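Probable tautomerase ywhB (Bacillus subtilis, PDB 2OPA) is a probable tautomerase of the MIF clan, a small beta-alpha-beta protein built into a six-chain assembly. Local coordinates at residues K6-R11 / M45-Y50. Numbering follows the deposited sequence.
Sequences KMLEGR and MRKDHY. With FHC (2-fluoro-3-(4-hydroxyphenyl)-2E-propeneoate), chain C.
Met45 meets Leu8 where two parallel strands of a beta-alpha-beta unit, the building block of the tautomerase fold, reach their ends. Met45 N donates to Met7 O (2.7 Å), and Glu9 N returns a bond to Met45 O (3.0 Å). A flexible thioether lets Met45 reach two partners: its chain crosses that of Lys6 at about a right angle, SD resting 3.5 Å from Lys6 CG, and a bend at chi3 (-76°) brings CE to 3.4 Å from F1 of 2-fluoro-3-(4-hydroxyphenyl)-2E-propeneoate. Lys6 suits its position by offering methylenes to the thioether while its amine pairs with Glu43. Branched Leu8 has a methyl, CD2, to turn to Tyr50 CD2 at 4.0 Å, the two side chains again crossing nearly at right angles. Tyr50 combines an apolar ring, its edge in plane with ligand C6, with a hydroxyl that bonds to the hydroxyl of Tyr2 of a neighbouring subunit, so the ring sits at a subunit interface. A guanidinium has several N-H groups to offer a carboxylate: Arg11 NH1 donates to ligand O2, at its edge, at 2.7 Å and also to Leu8 O, which should help fix the group's rotation. At the outer margin, the Glu9 carboxylate lies by an Arg46 methylene (OE2 to CG 3.6 Å), while the Arg46 guanidinium turns to Asp48 in a side-on salt bridge through NE and NH1. One water joins the segments there, donating to Glu9 OE1 and accepting from Lys47 N at 2.9 Å.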
loop_
_atom_site.group_PDB
_atom_site.type_symbol
_atom_site.label_atom_id
_atom_site.label_comp_id
_atom_site.label_asym_id
_atom_site.label_seq_id
_atom_site.Cartn_x
_atom_site.Cartn_y
_atom_site.Cartn_z
ATOM N N LYS A 6 -9.510 4.193 -2.206
ATOM C CA LYS A 6 -9.159 3.907 -3.585
ATOM C C LYS A 6 -10.458 3.720 -4.368
ATOM O O LYS A 6 -11.252 2.826 -4.077
ATOM C CB LYS A 6 -8.286 2.648 -3.645
ATOM C CG LYS A 6 -7.883 2.236 -5.053
ATOM C CD LYS A 6 -7.015 0.981 -5.065
ATOM C CE LYS A 6 -5.627 1.258 -4.526
ATOM N NZ LYS A 6 -4.925 2.301 -5.336
ATOM N N MET A 7 -10.687 4.589 -5.346
ATOM C CA MET A 7 -11.899 4.527 -6.160
ATOM C C MET A 7 -11.617 4.937 -7.594
ATOM O O MET A 7 -10.583 5.530 -7.880
ATOM C CB MET A 7 -12.977 5.447 -5.579
ATOM C CG MET A 7 -12.539 6.893 -5.442
ATOM S SD MET A 7 -13.784 7.944 -4.683
ATOM C CE MET A 7 -13.053 9.563 -4.917
ATOM N N LEU A 8 -12.547 4.620 -8.486
ATOM C CA LEU A 8 -12.423 4.953 -9.899
ATOM C C LEU A 8 -12.504 6.445 -10.171
ATOM O O LEU A 8 -13.123 7.197 -9.420
ATOM C CB LEU A 8 -13.524 4.256 -10.713
ATOM C CG LEU A 8 -13.430 2.743 -10.925
ATOM C CD1 LEU A 8 -14.687 2.252 -11.620
ATOM C CD2 LEU A 8 -12.198 2.404 -11.761
ATOM N N GLU A 9 -11.869 6.868 -11.258
ATOM C CA GLU A 9 -11.923 8.264 -11.675
ATOM C C GLU A 9 -13.397 8.520 -11.991
ATOM O O GLU A 9 -14.145 7.580 -12.278
ATOM C CB GLU A 9 -11.107 8.478 -12.950
ATOM C CG GLU A 9 -9.630 8.146 -12.828
ATOM C CD GLU A 9 -8.900 8.249 -14.161
ATOM O OE1 GLU A 9 -9.433 7.723 -15.164
ATOM O OE2 GLU A 9 -7.795 8.836 -14.203
ATOM N N GLY A 10 -13.822 9.778 -11.939
ATOM C CA GLY A 10 -15.211 10.073 -12.248
ATOM C C GLY A 10 -15.963 10.898 -11.221
ATOM O O GLY A 10 -17.055 11.398 -11.509
ATOM N N ARG A 11 -15.401 11.039 -10.025
ATOM C CA ARG A 11 -16.047 11.821 -8.985
ATOM C C ARG A 11 -15.694 13.299 -9.102
ATOM O O ARG A 11 -14.599 13.657 -9.540
ATOM C CB ARG A 11 -15.655 11.305 -7.595
ATOM C CG ARG A 11 -16.512 10.157 -7.080
ATOM C CD ARG A 11 -16.227 8.841 -7.766
ATOM N NE ARG A 11 -17.164 7.802 -7.338
ATOM C CZ ARG A 11 -16.968 6.493 -7.485
ATOM N NH1 ARG A 11 -15.856 6.049 -8.053
ATOM N NH2 ARG A 11 -17.887 5.627 -7.068
ATOM N N MET A 45 -8.381 5.343 -9.481
ATOM C CA MET A 45 -8.039 4.242 -10.363
ATOM C C MET A 45 -8.587 4.464 -11.765
ATOM O O MET A 45 -9.657 5.041 -11.945
ATOM C CB MET A 45 -8.628 2.936 -9.840
ATOM C CG MET A 45 -8.151 2.491 -8.485
ATOM S SD MET A 45 -8.930 0.905 -8.090
ATOM C CE MET A 45 -10.595 1.411 -7.665
ATOM N N ARG A 46 -7.845 3.983 -12.753
ATOM C CA ARG A 46 -8.258 4.063 -14.144
ATOM C C ARG A 46 -8.944 2.733 -14.471
ATOM O O ARG A 46 -8.518 1.679 -13.986
ATOM C CB ARG A 46 -7.031 4.254 -15.026
ATOM C CG ARG A 46 -6.415 5.636 -14.929
ATOM C CD ARG A 46 -5.072 5.700 -15.629
ATOM N NE ARG A 46 -5.096 5.063 -16.942
ATOM C CZ ARG A 46 -4.155 5.226 -17.871
ATOM N NH1 ARG A 46 -4.249 4.600 -19.038
ATOM N NH2 ARG A 46 -3.127 6.034 -17.641
ATOM N N LYS A 47 -10.003 2.773 -15.281
ATOM C CA LYS A 47 -10.717 1.545 -15.653
ATOM C C LYS A 47 -9.832 0.511 -16.345
ATOM O O LYS A 47 -10.072 -0.690 -16.230
ATOM C CB LYS A 47 -11.911 1.863 -16.550
ATOM C CG LYS A 47 -12.989 2.652 -15.844
ATOM C CD LYS A 47 -14.104 3.057 -16.786
ATOM C CE LYS A 47 -14.904 1.859 -17.254
ATOM N NZ LYS A 47 -16.045 2.268 -18.120
ATOM N N ASP A 48 -8.813 0.964 -17.067
ATOM C CA ASP A 48 -7.920 0.031 -17.743
ATOM C C ASP A 48 -6.820 -0.498 -16.817
ATOM O O ASP A 48 -5.932 -1.221 -17.259
ATOM C CB ASP A 48 -7.302 0.683 -18.988
ATOM C CG ASP A 48 -6.579 1.979 -18.672
ATOM O OD1 ASP A 48 -6.645 2.433 -17.515
ATOM O OD2 ASP A 48 -5.952 2.552 -19.582
ATOM N N HIS A 49 -6.885 -0.139 -15.538
ATOM C CA HIS A 49 -5.910 -0.589 -14.540
ATOM C C HIS A 49 -6.631 -1.283 -13.387
ATOM O O HIS A 49 -6.057 -1.526 -12.321
ATOM C CB HIS A 49 -5.107 0.600 -13.990
ATOM C CG HIS A 49 -4.080 1.132 -14.938
ATOM N ND1 HIS A 49 -3.291 2.223 -14.645
ATOM C CD2 HIS A 49 -3.710 0.724 -16.175
ATOM C CE1 HIS A 49 -2.482 2.463 -15.661
ATOM N NE2 HIS A 49 -2.716 1.568 -16.600
ATOM N N TYR A 50 -7.899 -1.599 -13.607
ATOM C CA TYR A 50 -8.699 -2.245 -12.586
ATOM C C TYR A 50 -9.499 -3.394 -13.199
ATOM O O TYR A 50 -10.212 -3.220 -14.190
ATOM C CB TYR A 50 -9.624 -1.207 -11.946
ATOM C CG TYR A 50 -10.572 -1.762 -10.919
ATOM C CD1 TYR A 50 -10.110 -2.533 -9.852
ATOM C CD2 TYR A 50 -11.935 -1.487 -10.991
ATOM C CE1 TYR A 50 -10.984 -3.014 -8.879
ATOM C CE2 TYR A 50 -12.813 -1.958 -10.028
ATOM C CZ TYR A 50 -12.332 -2.722 -8.974
ATOM O OH TYR A 50 -13.213 -3.189 -8.023
HETATM C C1 FHC C . -16.389 -0.585 -8.494
HETATM C C7 FHC C . -15.316 0.076 -7.724
HETATM C C8 FHC C . -15.020 1.328 -7.269
HETATM C C9 FHC C . -15.748 2.617 -7.394
HETATM O O3 FHC C . -16.911 2.631 -8.053
HETATM O O2 FHC C . -15.320 3.643 -6.918
HETATM F F1 FHC C . -13.859 1.448 -6.578
HETATM C C6 FHC C . -16.267 -1.991 -8.742
HETATM C C5 FHC C . -17.263 -2.658 -9.472
HETATM C C4 FHC C . -18.393 -1.987 -9.977
HETATM O O1 FHC C . -19.350 -2.665 -10.685
HETATM C C3 FHC C . -18.534 -0.592 -9.743
HETATM C C2 FHC C . -17.544 0.086 -9.015
HETATM O O HOH W 1 -10.954 5.446 -15.918
#